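Local coordinates for protein exopolygalacturonase (Yersinia enterocolitica, PDB 2UVF) that probably hydrolyses the pectic polymer polygalacturonate from the chain end, as a family 28 exopolygalacturonase, and binds digalacturonic acid, at residues F72-L78 against S125-T129; P93-H97 against D284-R288; P537-G543 against T565-D571. All coordinates share one frame; numbering follows the deposited sequence.

The three contacts sample different levels of one architecture. Contact 1 pairs strands inside the N-terminal fibronectin type III domain, contact 2 docks a helix of that domain on a loop of the catalytic beta-helix, and contact 3 joins successive coils near the C-terminal end of the beta-helix. Centres of contacts 1 and 2 lie about 32 Å apart, as do those of contacts 2 and 3, whereas those of contacts 1 and 3 are about 48 Å apart. Even the nearest atoms of contacts 1 and 2 remain about 17 Å apart. No segment contributes to the digalacturonate pocket, which includes D381, D402 and K468, and the nickel of contact 2 differs from that held at D376 and G401.

Contact 1: F72-L78 against S125-T129; sequences FSAGKLL and SYQFT
F72 and T129 face each other as a hydrogen-bonded antiparallel pair, and their side chains emerge on the same face of the sheet. F72 N gives a nearly straight bond to T129 O (2.9 Å, 178° at the hydrogen), and T129 N returns one to F72 O at 2.8 Å. On the sheet face shared by F72 and T129, the hydroxyl of T129 lies against the phenylalanine: with chi1 at 57°, OG1 sits between the backbone N and the carbonyl carbon and lies 3.8 Å from F72 CD2. T129 O approaches the same ring at its edge, near the ring plane.

The pairing illustrates a central feature of the fibronectin type III fold, a four-stranded sheet in the order 76-80, 66-73, 125-134, 146-149, consistent with C'-C-F-G. Strand 66-73 turns into 76-80 through a type I' turn, S73 to K76, whose start is tied to strand 125-134. There Q127 O accepts from S73 OG at 3.0 Å, met almost in line with its C=O, while A74 N adds a weak bond at 3.3 Å. On the sheet face carrying S73 and L78, the ring of F128 is buried. L78 CD1 touches its edge, 3.9 Å from F128 CE1, S73 CB comes equally near that carbon at a slant, and I53, L55 and V117 of other strands pack against the ring.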
ATOM      1  N   PHE A  72      27.764   1.719   7.111  1.00 45.35           N
ATOM      2  CA  PHE A  72      28.817   1.727   8.130  1.00 46.26           C
ATOM      3  C   PHE A  72      28.300   2.292   9.443  1.00 46.97           C
ATOM      4  O   PHE A  72      27.663   3.349   9.460  1.00 46.90           O
ATOM      5  CB  PHE A  72      30.005   2.591   7.681  1.00 46.38           C
ATOM      6  CG  PHE A  72      30.434   2.382   6.250  1.00 46.30           C
ATOM      7  CD1 PHE A  72      31.475   1.509   5.943  1.00 46.16           C
ATOM      8  CD2 PHE A  72      29.831   3.094   5.216  1.00 46.54           C
ATOM      9  CE1 PHE A  72      31.891   1.317   4.634  1.00 45.23           C
ATOM     10  CE2 PHE A  72      30.243   2.903   3.904  1.00 47.01           C
ATOM     11  CZ  PHE A  72      31.280   2.012   3.614  1.00 46.51           C
ATOM     12  N   SER A  73      28.571   1.587  10.539  1.00 48.27           N
ATOM     13  CA  SER A  73      28.366   2.134  11.875  1.00 49.45           C
ATOM     14  C   SER A  73      29.738   2.513  12.409  1.00 50.57           C
ATOM     15  O   SER A  73      30.668   1.686  12.381  1.00 51.29           O
ATOM     16  CB  SER A  73      27.682   1.126  12.798  1.00 49.53           C
ATOM     17  OG  SER A  73      27.618   1.600  14.137  1.00 50.25           O
ATOM     18  N   ALA A  74      29.870   3.751  12.887  1.00 51.29           N
ATOM     19  CA  ALA A  74      31.169   4.303  13.307  1.00 51.98           C
ATOM     20  C   ALA A  74      32.281   3.894  12.330  1.00 52.35           C
ATOM     21  O   ALA A  74      33.288   3.296  12.723  1.00 53.00           O
ATOM     22  CB  ALA A  74      31.509   3.898  14.755  1.00 51.88           C
ATOM     23  N   GLY A  75      32.051   4.186  11.048  1.00 52.39           N
ATOM     24  CA  GLY A  75      33.024   3.956   9.976  1.00 51.77           C
ATOM     25  C   GLY A  75      33.476   2.531   9.714  1.00 51.18           C
ATOM     26  O   GLY A  75      34.349   2.318   8.886  1.00 50.81           O
ATOM     27  N   LYS A  76      32.908   1.560  10.427  1.00 51.09           N
ATOM     28  CA  LYS A  76      33.152   0.147  10.111  1.00 50.97           C
ATOM     29  C   LYS A  76      31.997  -0.441   9.288  1.00 50.43           C
ATOM     30  O   LYS A  76      30.822  -0.252   9.630  1.00 50.33           O
ATOM     31  CB  LYS A  76      33.394  -0.699  11.369  1.00 51.13           C
ATOM     32  CG  LYS A  76      34.300  -1.919  11.089  1.00 52.57           C
ATOM     33  CD  LYS A  76      34.044  -3.110  12.034  1.00 55.14           C
ATOM     34  CE  LYS A  76      32.751  -3.861  11.684  1.00 54.97           C
ATOM     35  NZ  LYS A  76      31.587  -3.408  12.508  1.00 55.58           N
ATOM     36  N   LEU A  77      32.349  -1.148   8.212  1.00 49.50           N
ATOM     37  CA  LEU A  77      31.373  -1.721   7.285  1.00 48.87           C
ATOM     38  C   LEU A  77      30.448  -2.746   7.951  1.00 48.30           C
ATOM     39  O   LEU A  77      30.920  -3.699   8.595  1.00 48.42           O
ATOM     40  CB  LEU A  77      32.083  -2.335   6.068  1.00 49.05           C
ATOM     41  CG  LEU A  77      31.261  -3.025   4.965  1.00 48.93           C
ATOM     42  CD1 LEU A  77      30.446  -2.023   4.131  1.00 47.29           C
ATOM     43  CD2 LEU A  77      32.182  -3.830   4.071  1.00 48.68           C
ATOM     44  N   LEU A  78      29.137  -2.533   7.798  1.00 47.27           N
ATOM     45  CA  LEU A  78      28.124  -3.485   8.268  1.00 46.61           C
ATOM     46  C   LEU A  78      27.680  -4.441   7.161  1.00 46.00           C
ATOM     47  O   LEU A  78      27.267  -5.584   7.428  1.00 45.72           O
ATOM     48  CB  LEU A  78      26.917  -2.743   8.872  1.00 46.84           C
ATOM     49  CG  LEU A  78      27.192  -1.920  10.139  1.00 46.56           C
ATOM     50  CD1 LEU A  78      26.081  -0.921  10.400  1.00 45.95           C
ATOM     51  CD2 LEU A  78      27.401  -2.821  11.350  1.00 47.01           C
ATOM     52  N   SER A 125      23.293   3.965  21.928  1.00 51.12           N
ATOM     53  CA  SER A 125      23.443   4.838  20.757  1.00 50.47           C
ATOM     54  C   SER A 125      24.417   4.237  19.737  1.00 49.92           C
ATOM     55  O   SER A 125      25.420   3.621  20.121  1.00 49.47           O
ATOM     56  CB  SER A 125      23.947   6.221  21.168  1.00 50.49           C
ATOM     57  OG  SER A 125      22.878   7.105  21.439  1.00 51.72           O
ATOM     58  N   TYR A 126      24.105   4.420  18.449  1.00 48.92           N
ATOM     59  CA  TYR A 126      24.961   3.981  17.341  1.00 48.14           C
ATOM     60  C   TYR A 126      24.936   5.043  16.255  1.00 48.09           C
ATOM     61  O   TYR A 126      23.882   5.633  15.987  1.00 48.73           O
ATOM     62  CB  TYR A 126      24.481   2.655  16.751  1.00 47.26           C
ATOM     63  CG  TYR A 126      24.439   1.497  17.718  1.00 47.18           C
ATOM     64  CD1 TYR A 126      25.582   0.739  17.969  1.00 46.47           C
ATOM     65  CD2 TYR A 126      23.252   1.140  18.372  1.00 45.81           C
ATOM     66  CE1 TYR A 126      25.555  -0.336  18.864  1.00 46.24           C
ATOM     67  CE2 TYR A 126      23.216   0.061  19.273  1.00 44.55           C
ATOM     68  CZ  TYR A 126      24.374  -0.669  19.511  1.00 45.76           C
ATOM     69  OH  TYR A 126      24.374  -1.741  20.384  1.00 45.84           O
ATOM     70  N   GLN A 127      26.088   5.298  15.643  1.00 47.61           N
ATOM     71  CA  GLN A 127      26.180   6.222  14.503  1.00 47.53           C
ATOM     72  C   GLN A 127      26.165   5.413  13.204  1.00 46.64           C
ATOM     73  O   GLN A 127      26.578   4.251  13.191  1.00 46.65           O
ATOM     74  CB  GLN A 127      27.428   7.112  14.624  1.00 48.01           C
ATOM     75  CG  GLN A 127      27.555   8.253  13.606  1.00 49.43           C
ATOM     76  CD  GLN A 127      28.599   7.977  12.511  1.00 51.54           C
ATOM     77  OE1 GLN A 127      28.959   8.876  11.746  1.00 53.09           O
ATOM     78  NE2 GLN A 127      29.089   6.739  12.440  1.00 51.73           N
ATOM     79  N   PHE A 128      25.661   6.019  12.129  1.00 45.43           N
ATOM     80  CA  PHE A 128      25.461   5.328  10.853  1.00 43.93           C
ATOM     81  C   PHE A 128      25.751   6.261   9.663  1.00 43.86           C
ATOM     82  O   PHE A 128      25.314   7.427   9.647  1.00 43.24           O
ATOM     83  CB  PHE A 128      24.016   4.797  10.732  1.00 43.09           C
ATOM     84  CG  PHE A 128      23.637   3.729  11.741  1.00 41.29           C
ATOM     85  CD1 PHE A 128      24.191   2.448  11.677  1.00 41.20           C
ATOM     86  CD2 PHE A 128      22.671   3.991  12.717  1.00 38.75           C
ATOM     87  CE1 PHE A 128      23.824   1.447  12.601  1.00 40.04           C
ATOM     88  CE2 PHE A 128      22.292   3.010  13.636  1.00 37.77           C
ATOM     89  CZ  PHE A 128      22.865   1.738  13.583  1.00 40.10           C
ATOM     90  N   THR A 129      26.504   5.755   8.686  1.00 43.48           N
ATOM     91  CA  THR A 129      26.587   6.399   7.369  1.00 43.98           C
ATOM     92  C   THR A 129      26.314   5.405   6.230  1.00 43.70           C
ATOM     93  O   THR A 129      26.407   4.191   6.423  1.00 43.85           O
ATOM     94  CB  THR A 129      27.940   7.148   7.111  1.00 44.04           C
ATOM     95  OG1 THR A 129      29.046   6.247   7.249  1.00 44.63           O
ATOM     96  CG2 THR A 129      28.105   8.339   8.047  1.00 43.75           C
TER

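Contact 2: P93-H97 against D284-R288; sequences PYIDH and DELGR. With NI (nickel (II) ion), chain J; SO4 (sulfate ion), chain G.
Y94 reaches L286 and D284 because its chi1 of -74° sets CG anti to the carbonyl carbon, whereas H97, with chi1 170° and CG anti to the backbone N, lays its imidazole against E285 of the same loop. Both belong to helix 92-100 of the fibronectin type III domain, and the loop they meet joins strands 280-283 and 289-293 of the family 28 beta-helix: a domain interface in which the loop is shaped by an Asx turn at D284, within a type I turn from D284 to G287. D284 OD1 accepts from L286 N and from R288 N, which come from opposite faces of its carboxylate plane, so that one oxygen braces the loop.

L286 is the apolar wedge. Its CD2 stands 3.4 Å from the centroid of the Y94 ring, 8° off the normal, a CH-pi contact, and CD1 presses on H97 CB at 3.4 Å. The D284 carboxylate arrives at the ring's edge, its plane almost perpendicular to the ring. Y94 OH has within reach both D284 OD2 and O2 (2.6 Å) of a sulfate probably from the crystallisation liquor; the very short approach to D284 OD2 is doubtful. R288 NH1 also binds that sulfate oxygen, with P93 CG against NH2. E285 OE2 comes to the edge of the Y94 ring but is held by Y430, and OE1 forms a salt bridge with R432.

E285 O lies over one face of the H97 imidazole, while H97 NE2 binds nickel at 2.1 Å; a water on the same metal donates to E285 O at 2.6 Å.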
ATOM      1  N   PRO A  93      13.739 -11.623  -2.805  1.00 25.18           N
ATOM      2  CA  PRO A  93      13.884 -12.789  -3.693  1.00 24.50           C
ATOM      3  C   PRO A  93      12.992 -12.737  -4.958  1.00 24.11           C
ATOM      4  O   PRO A  93      13.387 -13.254  -6.016  1.00 23.03           O
ATOM      5  CB  PRO A  93      13.497 -13.971  -2.799  1.00 24.42           C
ATOM      6  CG  PRO A  93      12.733 -13.375  -1.672  1.00 25.73           C
ATOM      7  CD  PRO A  93      13.349 -12.034  -1.437  1.00 25.76           C
ATOM      8  N   TYR A  94      11.805 -12.131  -4.837  1.00 23.62           N
ATOM      9  CA  TYR A  94      10.915 -11.900  -5.980  1.00 22.71           C
ATOM     10  C   TYR A  94      11.463 -10.865  -6.934  1.00 22.70           C
ATOM     11  O   TYR A  94      11.352 -11.015  -8.132  1.00 23.60           O
ATOM     12  CB  TYR A  94       9.513 -11.514  -5.507  1.00 21.79           C
ATOM     13  CG  TYR A  94       8.751 -12.697  -4.961  1.00 22.03           C
ATOM     14  CD1 TYR A  94       7.976 -13.507  -5.796  1.00 18.62           C
ATOM     15  CD2 TYR A  94       8.815 -13.009  -3.612  1.00 22.71           C
ATOM     16  CE1 TYR A  94       7.283 -14.599  -5.292  1.00 22.70           C
ATOM     17  CE2 TYR A  94       8.145 -14.110  -3.097  1.00 23.11           C
ATOM     18  CZ  TYR A  94       7.372 -14.895  -3.923  1.00 24.17           C
ATOM     19  OH  TYR A  94       6.717 -15.982  -3.363  1.00 21.75           O
ATOM     20  N   ILE A  95      12.053  -9.808  -6.399  1.00 22.85           N
ATOM     21  CA  ILE A  95      12.678  -8.783  -7.216  1.00 23.17           C
ATOM     22  C   ILE A  95      13.856  -9.345  -8.008  1.00 23.37           C
ATOM     23  O   ILE A  95      14.037  -9.018  -9.185  1.00 22.79           O
ATOM     24  CB  ILE A  95      13.124  -7.552  -6.354  1.00 23.61           C
ATOM     25  CG1 ILE A  95      11.885  -6.828  -5.806  1.00 23.21           C
ATOM     26  CG2 ILE A  95      14.104  -6.617  -7.157  1.00 23.28           C
ATOM     27  CD1 ILE A  95      12.138  -6.035  -4.541  1.00 21.75           C
ATOM     28  N   ASP A  96      14.655 -10.206  -7.382  1.00 22.88           N
ATOM     29  CA  ASP A  96      15.803 -10.755  -8.100  1.00 22.72           C
ATOM     30  C   ASP A  96      15.353 -11.661  -9.218  1.00 22.88           C
ATOM     31  O   ASP A  96      15.871 -11.605 -10.323  1.00 23.25           O
ATOM     32  CB  ASP A  96      16.674 -11.551  -7.171  1.00 23.43           C
ATOM     33  CG  ASP A  96      17.518 -10.705  -6.287  1.00 22.38           C
ATOM     34  OD1 ASP A  96      17.539  -9.462  -6.379  1.00 25.43           O
ATOM     35  OD2 ASP A  96      18.180 -11.320  -5.465  1.00 25.72           O
ATOM     36  N   HIS A  97      14.360 -12.491  -8.930  1.00 23.44           N
ATOM     37  CA  HIS A  97      13.884 -13.452  -9.894  1.00 23.57           C
ATOM     38  C   HIS A  97      13.268 -12.746 -11.094  1.00 24.01           C
ATOM     39  O   HIS A  97      13.344 -13.236 -12.229  1.00 23.24           O
ATOM     40  CB  HIS A  97      12.921 -14.439  -9.241  1.00 24.65           C
ATOM     41  CG  HIS A  97      12.222 -15.308 -10.233  1.00 25.12           C
ATOM     42  ND1 HIS A  97      10.961 -15.018 -10.710  1.00 24.57           N
ATOM     43  CD2 HIS A  97      12.637 -16.407 -10.897  1.00 25.52           C
ATOM     44  CE1 HIS A  97      10.616 -15.931 -11.601  1.00 26.78           C
ATOM     45  NE2 HIS A  97      11.618 -16.779 -11.745  1.00 27.13           N
ATOM     46  N   ASP A 284       3.575 -20.227  -7.029  1.00 24.41           N
ATOM     47  CA  ASP A 284       4.030 -18.961  -7.654  1.00 24.74           C
ATOM     48  C   ASP A 284       5.334 -19.064  -8.460  1.00 24.39           C
ATOM     49  O   ASP A 284       5.839 -20.163  -8.677  1.00 24.56           O
ATOM     50  CB  ASP A 284       3.996 -17.751  -6.681  1.00 24.72           C
ATOM     51  CG  ASP A 284       5.185 -17.693  -5.710  1.00 24.78           C
ATOM     52  OD1 ASP A 284       6.256 -18.304  -5.966  1.00 23.58           O
ATOM     53  OD2 ASP A 284       5.043 -16.983  -4.682  1.00 22.40           O
ATOM     54  N   GLU A 285       5.836 -17.926  -8.929  1.00 24.64           N
ATOM     55  CA  GLU A 285       6.982 -17.848  -9.859  1.00 24.73           C
ATOM     56  C   GLU A 285       8.340 -18.186  -9.187  1.00 24.95           C
ATOM     57  O   GLU A 285       9.323 -18.497  -9.864  1.00 24.52           O
ATOM     58  CB  GLU A 285       7.024 -16.468 -10.575  1.00 23.85           C
ATOM     59  CG  GLU A 285       7.124 -15.234  -9.649  1.00 23.53           C
ATOM     60  CD  GLU A 285       5.775 -14.714  -9.146  1.00 26.01           C
ATOM     61  OE1 GLU A 285       4.750 -15.429  -9.282  1.00 24.64           O
ATOM     62  OE2 GLU A 285       5.736 -13.572  -8.627  1.00 25.12           O
ATOM     63  N   LEU A 286       8.380 -18.091  -7.862  1.00 25.53           N
ATOM     64  CA  LEU A 286       9.468 -18.650  -7.060  1.00 25.88           C
ATOM     65  C   LEU A 286       9.245 -20.118  -6.674  1.00 25.75           C
ATOM     66  O   LEU A 286      10.102 -20.744  -6.032  1.00 25.96           O
ATOM     67  CB  LEU A 286       9.644 -17.813  -5.791  1.00 26.01           C
ATOM     68  CG  LEU A 286      10.882 -16.928  -5.685  1.00 27.12           C
ATOM     69  CD1 LEU A 286      11.207 -16.303  -6.964  1.00 29.90           C
ATOM     70  CD2 LEU A 286      10.718 -15.914  -4.604  1.00 24.08           C
ATOM     71  N   GLY A 287       8.085 -20.649  -7.047  1.00 26.09           N
ATOM     72  CA  GLY A 287       7.669 -21.995  -6.683  1.00 26.09           C
ATOM     73  C   GLY A 287       7.130 -22.080  -5.272  1.00 26.43           C
ATOM     74  O   GLY A 287       7.089 -23.145  -4.689  1.00 25.94           O
ATOM     75  N   ARG A 288       6.740 -20.940  -4.706  1.00 27.48           N
ATOM     76  CA  ARG A 288       6.159 -20.895  -3.362  1.00 28.13           C
ATOM     77  C   ARG A 288       4.650 -21.018  -3.502  1.00 28.40           C
ATOM     78  O   ARG A 288       4.111 -20.775  -4.577  1.00 28.88           O
ATOM     79  CB  ARG A 288       6.549 -19.597  -2.654  1.00 28.62           C
ATOM     80  CG  ARG A 288       8.069 -19.435  -2.476  1.00 28.39           C
ATOM     81  CD  ARG A 288       8.344 -18.360  -1.491  1.00 29.79           C
ATOM     82  NE  ARG A 288       9.754 -18.051  -1.443  1.00 32.36           N
ATOM     83  CZ  ARG A 288      10.257 -16.992  -0.817  1.00 33.53           C
ATOM     84  NH1 ARG A 288       9.439 -16.149  -0.198  1.00 34.74           N
ATOM     85  NH2 ARG A 288      11.569 -16.779  -0.803  1.00 31.65           N
TER
HETATM   86 NI    NI J1613      11.694 -18.463 -13.024  1.00 32.95          NI
HETATM   87  S   SO4 G1610       5.639 -14.757  -0.259  1.00 83.05           S
HETATM   88  O1  SO4 G1610       6.387 -14.346   0.933  1.00 82.61           O
HETATM   89  O2  SO4 G1610       6.251 -15.968  -0.799  1.00 83.29           O
HETATM   90  O3  SO4 G1610       4.228 -15.025   0.020  1.00 82.31           O
HETATM   91  O4  SO4 G1610       5.700 -13.672  -1.226  1.00 83.26           O
HETATM   92  O   HOH W   1       9.685 -19.215 -12.321  1.00 21.70           O
HETATM   93  O   HOH W   2      11.011 -17.033 -14.698  1.00 25.68           O

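Contact 3: P537-G543 against T565-D571; sequences PSIEIKG and TPTAISD
The flat carboxylate of D571 takes a bond from G543: G543 N reaches D571 OD2 at 3.1 Å, using the anti lone pair, the one turned away from OD1. The carbonyl planes of the strand bonds are met in different ways. I541 N lies in the plane of the A568 carbonyl, whereas S570 N meets I541 O at 2.7 Å from 39° above the carbonyl plane. A568 N completes the series, nearly in line with the C=O of I539. The bonds alternate in direction between 539-542 and 568-570, the pattern of parallel strands, whose axes here run at 23° to each other.

These are consecutive coils of the right-handed parallel beta-helix characteristic of family 28 and other pectin-degrading enzymes. On one face of the pairing, I541 and I569 are buried, I541 CD1 lying 4.0 Å from I569 CG2 as the chains slant past one another, and T567 CG2 leans on I539 CB. M495, M497 and F593 carry this apolar stack into neighbouring coils. On the other face stand E540 and A568; the carboxylate of E540 is engaged by Q493. P537 packs tightly over A568, with CG 3.3 Å from A568 CB.

Where the strands begin, the chi1 of S538, 59°, aims OG at T565 O, which it reaches at 2.8 Å. T565 OG1 is itself bonded to N536 O, and T567 OG1 to P590 O, so the neighbouring hydroxyls are anchored as well.

At the far end, K542 NZ is 4.0 Å from D571 OD2, beyond a salt bridge, yet the lysine charge, together with the G543 N-H, would be expected to favour the ionised carboxylate.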
ATOM      1  N   PRO A 537      -5.799   1.030 -23.666  1.00 43.29           N
ATOM      2  CA  PRO A 537      -4.576   1.704 -24.063  1.00 42.58           C
ATOM      3  C   PRO A 537      -3.479   1.563 -23.018  1.00 41.96           C
ATOM      4  O   PRO A 537      -3.773   1.583 -21.829  1.00 42.16           O
ATOM      5  CB  PRO A 537      -5.014   3.166 -24.187  1.00 42.63           C
ATOM      6  CG  PRO A 537      -6.516   3.104 -24.371  1.00 42.83           C
ATOM      7  CD  PRO A 537      -6.913   1.987 -23.499  1.00 43.35           C
ATOM      8  N   SER A 538      -2.232   1.433 -23.470  1.00 40.89           N
ATOM      9  CA  SER A 538      -1.087   1.318 -22.565  1.00 40.83           C
ATOM     10  C   SER A 538      -0.981   2.517 -21.630  1.00 40.58           C
ATOM     11  O   SER A 538      -0.823   2.353 -20.424  1.00 41.30           O
ATOM     12  CB  SER A 538       0.230   1.105 -23.345  1.00 40.74           C
ATOM     13  OG  SER A 538       0.508   2.159 -24.259  1.00 38.99           O
ATOM     14  N   ILE A 539      -1.044   3.717 -22.198  1.00 40.29           N
ATOM     15  CA  ILE A 539      -1.122   4.952 -21.438  1.00 39.87           C
ATOM     16  C   ILE A 539      -2.489   5.552 -21.801  1.00 40.92           C
ATOM     17  O   ILE A 539      -2.823   5.697 -22.982  1.00 40.94           O
ATOM     18  CB  ILE A 539       0.069   5.915 -21.735  1.00 39.82           C
ATOM     19  CG1 ILE A 539       1.408   5.262 -21.353  1.00 39.12           C
ATOM     20  CG2 ILE A 539      -0.106   7.240 -20.987  1.00 39.64           C
ATOM     21  CD1 ILE A 539       2.680   6.119 -21.619  1.00 38.18           C
ATOM     22  N   GLU A 540      -3.306   5.826 -20.790  1.00 41.58           N
ATOM     23  CA  GLU A 540      -4.650   6.295 -21.032  1.00 42.76           C
ATOM     24  C   GLU A 540      -5.027   7.421 -20.112  1.00 43.56           C
ATOM     25  O   GLU A 540      -5.164   7.248 -18.903  1.00 43.54           O
ATOM     26  CB  GLU A 540      -5.681   5.173 -20.939  1.00 42.95           C
ATOM     27  CG  GLU A 540      -7.093   5.677 -21.154  1.00 44.36           C
ATOM     28  CD  GLU A 540      -8.131   4.597 -21.069  1.00 47.56           C
ATOM     29  OE1 GLU A 540      -7.884   3.596 -20.364  1.00 47.38           O
ATOM     30  OE2 GLU A 540      -9.199   4.751 -21.711  1.00 49.96           O
ATOM     31  N   ILE A 541      -5.197   8.583 -20.725  1.00 44.89           N
ATOM     32  CA  ILE A 541      -5.564   9.810 -20.048  1.00 46.17           C
ATOM     33  C   ILE A 541      -6.917  10.206 -20.647  1.00 47.77           C
ATOM     34  O   ILE A 541      -7.082  10.210 -21.868  1.00 47.75           O
ATOM     35  CB  ILE A 541      -4.450  10.888 -20.254  1.00 45.95           C
ATOM     36  CG1 ILE A 541      -3.150  10.450 -19.539  1.00 45.29           C
ATOM     37  CG2 ILE A 541      -4.898  12.247 -19.771  1.00 45.47           C
ATOM     38  CD1 ILE A 541      -1.861  11.001 -20.120  1.00 42.86           C
ATOM     39  N   LYS A 542      -7.901  10.464 -19.784  1.00 50.07           N
ATOM     40  CA  LYS A 542      -9.229  10.930 -20.215  1.00 52.12           C
ATOM     41  C   LYS A 542      -9.898  11.823 -19.164  1.00 53.50           C
ATOM     42  O   LYS A 542     -10.008  11.450 -17.992  1.00 53.08           O
ATOM     43  CB  LYS A 542     -10.159   9.759 -20.544  1.00 52.23           C
ATOM     44  CG  LYS A 542     -11.244  10.127 -21.556  1.00 53.34           C
ATOM     45  CD  LYS A 542     -12.616   9.525 -21.238  1.00 54.49           C
ATOM     46  CE  LYS A 542     -13.683  10.041 -22.211  1.00 54.70           C
ATOM     47  NZ  LYS A 542     -13.801  11.547 -22.265  1.00 55.77           N
ATOM     48  N   GLY A 543     -10.348  12.995 -19.593  1.00 55.39           N
ATOM     49  CA  GLY A 543     -11.067  13.910 -18.716  1.00 58.07           C
ATOM     50  C   GLY A 543     -12.478  14.137 -19.216  1.00 60.02           C
ATOM     51  O   GLY A 543     -13.201  13.181 -19.520  1.00 60.11           O
ATOM     52  N   THR A 565      -0.301  -2.242 -26.188  1.00 29.85           N
ATOM     53  CA  THR A 565      -1.216  -1.579 -27.118  1.00 30.56           C
ATOM     54  C   THR A 565      -0.863  -0.089 -27.233  1.00 31.79           C
ATOM     55  O   THR A 565      -0.161   0.477 -26.346  1.00 31.29           O
ATOM     56  CB  THR A 565      -2.673  -1.692 -26.656  1.00 29.99           C
ATOM     57  OG1 THR A 565      -2.826  -0.982 -25.430  1.00 31.29           O
ATOM     58  CG2 THR A 565      -3.063  -3.109 -26.456  1.00 28.65           C
ATOM     59  N   PRO A 566      -1.319   0.556 -28.333  1.00 32.07           N
ATOM     60  CA  PRO A 566      -1.159   2.007 -28.484  1.00 32.53           C
ATOM     61  C   PRO A 566      -1.824   2.831 -27.366  1.00 33.30           C
ATOM     62  O   PRO A 566      -2.731   2.342 -26.696  1.00 32.74           O
ATOM     63  CB  PRO A 566      -1.836   2.283 -29.838  1.00 32.94           C
ATOM     64  CG  PRO A 566      -1.731   0.983 -30.588  1.00 32.52           C
ATOM     65  CD  PRO A 566      -1.943  -0.054 -29.524  1.00 32.06           C
ATOM     66  N   THR A 567      -1.374   4.079 -27.195  1.00 34.36           N
ATOM     67  CA  THR A 567      -1.888   5.003 -26.192  1.00 35.18           C
ATOM     68  C   THR A 567      -3.240   5.600 -26.600  1.00 36.69           C
ATOM     69  O   THR A 567      -3.593   5.580 -27.775  1.00 36.77           O
ATOM     70  CB  THR A 567      -0.925   6.199 -25.983  1.00 35.16           C
ATOM     71  OG1 THR A 567      -0.842   6.967 -27.196  1.00 35.32           O
ATOM     72  CG2 THR A 567       0.485   5.733 -25.539  1.00 34.33           C
ATOM     73  N   ALA A 568      -3.971   6.140 -25.621  1.00 37.52           N
ATOM     74  CA  ALA A 568      -5.182   6.945 -25.840  1.00 38.77           C
ATOM     75  C   ALA A 568      -5.165   8.074 -24.834  1.00 39.86           C
ATOM     76  O   ALA A 568      -5.363   7.872 -23.636  1.00 39.33           O
ATOM     77  CB  ALA A 568      -6.471   6.105 -25.705  1.00 38.77           C
ATOM     78  N   ILE A 569      -4.888   9.271 -25.331  1.00 41.53           N
ATOM     79  CA  ILE A 569      -4.649  10.415 -24.481  1.00 43.11           C
ATOM     80  C   ILE A 569      -5.603  11.539 -24.900  1.00 45.18           C
ATOM     81  O   ILE A 569      -5.449  12.129 -25.974  1.00 45.58           O
ATOM     82  CB  ILE A 569      -3.136  10.818 -24.531  1.00 42.95           C
ATOM     83  CG1 ILE A 569      -2.269   9.661 -23.977  1.00 41.11           C
ATOM     84  CG2 ILE A 569      -2.885  12.158 -23.798  1.00 41.25           C
ATOM     85  CD1 ILE A 569      -0.827   9.648 -24.429  1.00 38.18           C
ATOM     86  N   SER A 570      -6.593  11.776 -24.075  1.00 20.00           N
ATOM     87  CA  SER A 570      -7.407  12.932 -24.262  1.00 20.00           C
ATOM     88  C   SER A 570      -7.602  13.861 -23.115  1.00 20.00           C
ATOM     89  O   SER A 570      -7.624  13.504 -21.962  1.00 49.95           O
ATOM     90  CB  SER A 570      -8.682  12.641 -25.011  1.00 20.00           C
ATOM     91  OG  SER A 570      -9.663  12.111 -24.178  1.00 20.00           O
ATOM     92  N   ASP A 571      -7.762  15.098 -23.491  1.00 50.26           N
ATOM     93  CA  ASP A 571      -7.996  16.164 -22.515  1.00 50.24           C
ATOM     94  C   ASP A 571      -6.784  16.432 -21.652  1.00 49.59           C
ATOM     95  O   ASP A 571      -6.857  16.415 -20.420  1.00 49.51           O
ATOM     96  CB  ASP A 571      -9.217  15.856 -21.638  1.00 50.47           C
ATOM     97  CG  ASP A 571     -10.449  15.535 -22.453  1.00 52.15           C
ATOM     98  OD1 ASP A 571     -10.683  16.201 -23.488  1.00 53.85           O
ATOM     99  OD2 ASP A 571     -11.188  14.608 -22.065  1.00 54.38           O
TER